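Local atomic coordinates of phosphoribosylaminoimidazole-succinocarboxamide synthase (Thermotoga maritima, PDB entry 1KUT), a protein that catalyses the ATP-dependent joining of L-aspartate to 5-amino-1-(5-phosphoribosyl)imidazole-4-carboxylate, giving SAICAR in de novo purine biosynthesis. Residues Leu82-Arg87 with Pro109-Phe114. Residues are numbered along the deposited sequence; the frame is centred on the assembly and turned at random.
Sequences LEVVVR and PLVEFF
Val85 and Glu112 face each other as a hydrogen-bonded pair at the middle of an antiparallel ladder, where strands 82-87 and 109-114 form part of the larger antiparallel sheet of SAICAR synthetase. Six backbone bonds join them; Val85 N to Glu112 O is nearly straight at 173°. Packing is tight around buried Val84, Phe113 and Leu82. Beta-branched valine suits extended backbone: Val84 CG1 meets Val111 CG1 at 3.7 Å and also lies over one face of the Phe113 ring, a CH-pi contact. Leu82 CD2 reaches Phe113 CD2 at 3.8 Å. Looser is one end of the other face, where Glu83, Val85 and Phe114 are partly exposed; Val85 CG2 lies 4.0 Å from Phe114 CD2. Glutamate suits this open end, where Glu83 OE2 forms a salt bridge with Lys116. The opposite end is buried, packed by helix 93-98 and His129 of the second subunit. Here arginine is long enough to reach diagonally: Arg87 passes its guanidinium over Val85 CG1 toward Glu112, whose OE2 forms a salt bridge with Arg97. Arg87 NE meets Glu112 OE1 at 2.6 Å from above the carboxylate plane. Arg87 NH2 reaches the same OE1 at 2.8 Å, nearly along its C-O axis.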
ATOM      1  N   LEU B  82      -1.900 -12.303  -6.053  1.00 23.15           N
ATOM      2  CA  LEU B  82      -1.209 -11.030  -6.114  1.00 22.27           C
ATOM      3  C   LEU B  82      -0.929 -10.512  -7.515  1.00 21.66           C
ATOM      4  O   LEU B  82      -0.792 -11.284  -8.462  1.00 22.29           O
ATOM      5  CB  LEU B  82       0.111 -11.202  -5.361  1.00 22.29           C
ATOM      6  CG  LEU B  82       0.464 -10.433  -4.094  1.00 22.60           C
ATOM      7  CD1 LEU B  82      -0.738 -10.271  -3.153  1.00 22.37           C
ATOM      8  CD2 LEU B  82       1.606 -11.191  -3.437  1.00 22.63           C
ATOM      9  N   GLU B  83      -0.853  -9.193  -7.629  1.00 20.38           N
ATOM     10  CA  GLU B  83      -0.533  -8.516  -8.876  1.00 19.19           C
ATOM     11  C   GLU B  83       0.667  -7.652  -8.496  1.00 18.19           C
ATOM     12  O   GLU B  83       0.563  -6.790  -7.643  1.00 17.49           O
ATOM     13  CB  GLU B  83      -1.705  -7.656  -9.345  1.00 19.84           C
ATOM     14  CG  GLU B  83      -2.840  -8.469  -9.940  1.00 21.87           C
ATOM     15  CD  GLU B  83      -3.912  -7.609 -10.606  1.00 23.38           C
ATOM     16  OE1 GLU B  83      -3.563  -6.586 -11.237  1.00 24.06           O
ATOM     17  OE2 GLU B  83      -5.111  -7.964 -10.517  1.00 24.69           O
ATOM     18  N   VAL B  84       1.819  -7.919  -9.097  1.00 17.73           N
ATOM     19  CA  VAL B  84       3.031  -7.179  -8.787  1.00 17.25           C
ATOM     20  C   VAL B  84       3.300  -6.211  -9.935  1.00 17.61           C
ATOM     21  O   VAL B  84       3.542  -6.628 -11.072  1.00 17.85           O
ATOM     22  CB  VAL B  84       4.250  -8.127  -8.635  1.00 17.01           C
ATOM     23  CG1 VAL B  84       5.430  -7.353  -8.045  1.00 16.66           C
ATOM     24  CG2 VAL B  84       3.888  -9.331  -7.775  1.00 15.95           C
ATOM     25  N   VAL B  85       3.286  -4.921  -9.625  1.00 17.12           N
ATOM     26  CA  VAL B  85       3.489  -3.901 -10.627  1.00 16.50           C
ATOM     27  C   VAL B  85       4.832  -3.207 -10.486  1.00 16.76           C
ATOM     28  O   VAL B  85       5.238  -2.828  -9.381  1.00 16.07           O
ATOM     29  CB  VAL B  85       2.374  -2.842 -10.528  1.00 17.04           C
ATOM     30  CG1 VAL B  85       2.579  -1.750 -11.570  1.00 17.12           C
ATOM     31  CG2 VAL B  85       1.013  -3.511 -10.698  1.00 16.35           C
ATOM     32  N   VAL B  86       5.529  -3.054 -11.610  1.00 16.60           N
ATOM     33  CA  VAL B  86       6.797  -2.356 -11.601  1.00 17.20           C
ATOM     34  C   VAL B  86       6.604  -1.101 -12.436  1.00 18.04           C
ATOM     35  O   VAL B  86       6.096  -1.159 -13.572  1.00 18.49           O
ATOM     36  CB  VAL B  86       7.926  -3.205 -12.201  1.00 17.10           C
ATOM     37  CG1 VAL B  86       9.229  -2.424 -12.162  1.00 17.12           C
ATOM     38  CG2 VAL B  86       8.083  -4.493 -11.411  1.00 17.05           C
ATOM     39  N   ARG B  87       6.979   0.045 -11.880  1.00 18.57           N
ATOM     40  CA  ARG B  87       6.834   1.284 -12.616  1.00 19.31           C
ATOM     41  C   ARG B  87       8.198   1.863 -12.920  1.00 20.08           C
ATOM     42  O   ARG B  87       9.067   1.908 -12.053  1.00 19.76           O
ATOM     43  CB  ARG B  87       6.018   2.296 -11.810  1.00 19.98           C
ATOM     44  CG  ARG B  87       4.597   1.838 -11.533  1.00 19.99           C
ATOM     45  CD  ARG B  87       3.906   2.758 -10.565  1.00 20.49           C
ATOM     46  NE  ARG B  87       2.664   2.160 -10.086  1.00 20.57           N
ATOM     47  CZ  ARG B  87       1.557   2.035 -10.811  1.00 20.53           C
ATOM     48  NH1 ARG B  87       1.524   2.478 -12.059  1.00 20.38           N
ATOM     49  NH2 ARG B  87       0.485   1.456 -10.282  1.00 20.04           N
ATOM     50  N   PRO B 109      13.300   1.961 -10.446  1.00 29.19           N
ATOM     51  CA  PRO B 109      12.084   1.173 -10.651  1.00 28.31           C
ATOM     52  C   PRO B 109      11.285   0.975  -9.359  1.00 27.27           C
ATOM     53  O   PRO B 109      11.818   0.537  -8.332  1.00 26.92           O
ATOM     54  CB  PRO B 109      12.615  -0.151 -11.202  1.00 28.47           C
ATOM     55  CG  PRO B 109      13.929   0.245 -11.855  1.00 29.04           C
ATOM     56  CD  PRO B 109      14.496   1.196 -10.840  1.00 29.11           C
ATOM     57  N   LEU B 110       9.999   1.283  -9.423  1.00 25.96           N
ATOM     58  CA  LEU B 110       9.129   1.123  -8.268  1.00 24.80           C
ATOM     59  C   LEU B 110       8.272  -0.142  -8.377  1.00 23.87           C
ATOM     60  O   LEU B 110       7.606  -0.372  -9.399  1.00 23.52           O
ATOM     61  CB  LEU B 110       8.235   2.350  -8.131  1.00 24.84           C
ATOM     62  CG  LEU B 110       7.187   2.290  -7.027  1.00 25.42           C
ATOM     63  CD1 LEU B 110       7.844   2.298  -5.649  1.00 25.60           C
ATOM     64  CD2 LEU B 110       6.266   3.460  -7.200  1.00 25.50           C
ATOM     65  N   VAL B 111       8.317  -0.962  -7.325  1.00 22.75           N
ATOM     66  CA  VAL B 111       7.549  -2.199  -7.246  1.00 22.10           C
ATOM     67  C   VAL B 111       6.408  -2.033  -6.248  1.00 21.87           C
ATOM     68  O   VAL B 111       6.650  -1.650  -5.112  1.00 21.87           O
ATOM     69  CB  VAL B 111       8.403  -3.371  -6.739  1.00 22.15           C
ATOM     70  CG1 VAL B 111       7.620  -4.665  -6.875  1.00 21.45           C
ATOM     71  CG2 VAL B 111       9.709  -3.439  -7.499  1.00 22.69           C
ATOM     72  N   GLU B 112       5.179  -2.340  -6.676  1.00 21.52           N
ATOM     73  CA  GLU B 112       3.982  -2.241  -5.840  1.00 21.03           C
ATOM     74  C   GLU B 112       3.206  -3.559  -5.825  1.00 20.81           C
ATOM     75  O   GLU B 112       3.064  -4.215  -6.861  1.00 20.43           O
ATOM     76  CB  GLU B 112       3.015  -1.185  -6.385  1.00 21.33           C
ATOM     77  CG  GLU B 112       3.468   0.256  -6.331  1.00 22.24           C
ATOM     78  CD  GLU B 112       2.320   1.232  -6.626  1.00 22.23           C
ATOM     79  OE1 GLU B 112       1.848   1.312  -7.787  1.00 22.26           O
ATOM     80  OE2 GLU B 112       1.881   1.914  -5.680  1.00 22.53           O
ATOM     81  N   PHE B 113       2.675  -3.938  -4.667  1.00 20.84           N
ATOM     82  CA  PHE B 113       1.873  -5.152  -4.596  1.00 21.21           C
ATOM     83  C   PHE B 113       0.398  -4.811  -4.434  1.00 21.66           C
ATOM     84  O   PHE B 113       0.023  -3.861  -3.752  1.00 21.72           O
ATOM     85  CB  PHE B 113       2.297  -6.049  -3.434  1.00 20.69           C
ATOM     86  CG  PHE B 113       3.623  -6.716  -3.628  1.00 21.75           C
ATOM     87  CD1 PHE B 113       4.810  -6.027  -3.380  1.00 21.68           C
ATOM     88  CD2 PHE B 113       3.692  -8.048  -4.052  1.00 21.58           C
ATOM     89  CE1 PHE B 113       6.047  -6.657  -3.549  1.00 22.21           C
ATOM     90  CE2 PHE B 113       4.929  -8.683  -4.222  1.00 21.98           C
ATOM     91  CZ  PHE B 113       6.109  -7.987  -3.971  1.00 21.46           C
ATOM     92  N   PHE B 114      -0.439  -5.612  -5.068  1.00 22.47           N
ATOM     93  CA  PHE B 114      -1.881  -5.448  -5.003  1.00 23.02           C
ATOM     94  C   PHE B 114      -2.510  -6.816  -4.798  1.00 23.60           C
ATOM     95  O   PHE B 114      -2.218  -7.769  -5.524  1.00 23.14           O
ATOM     96  CB  PHE B 114      -2.410  -4.870  -6.309  1.00 22.76           C
ATOM     97  CG  PHE B 114      -2.043  -3.445  -6.527  1.00 22.49           C
ATOM     98  CD1 PHE B 114      -2.872  -2.424  -6.066  1.00 21.73           C
ATOM     99  CD2 PHE B 114      -0.869  -3.113  -7.208  1.00 22.28           C
ATOM    100  CE1 PHE B 114      -2.542  -1.088  -6.284  1.00 21.74           C
ATOM    101  CE2 PHE B 114      -0.525  -1.775  -7.430  1.00 22.20           C
ATOM    102  CZ  PHE B 114      -1.365  -0.759  -6.971  1.00 21.90           C
TER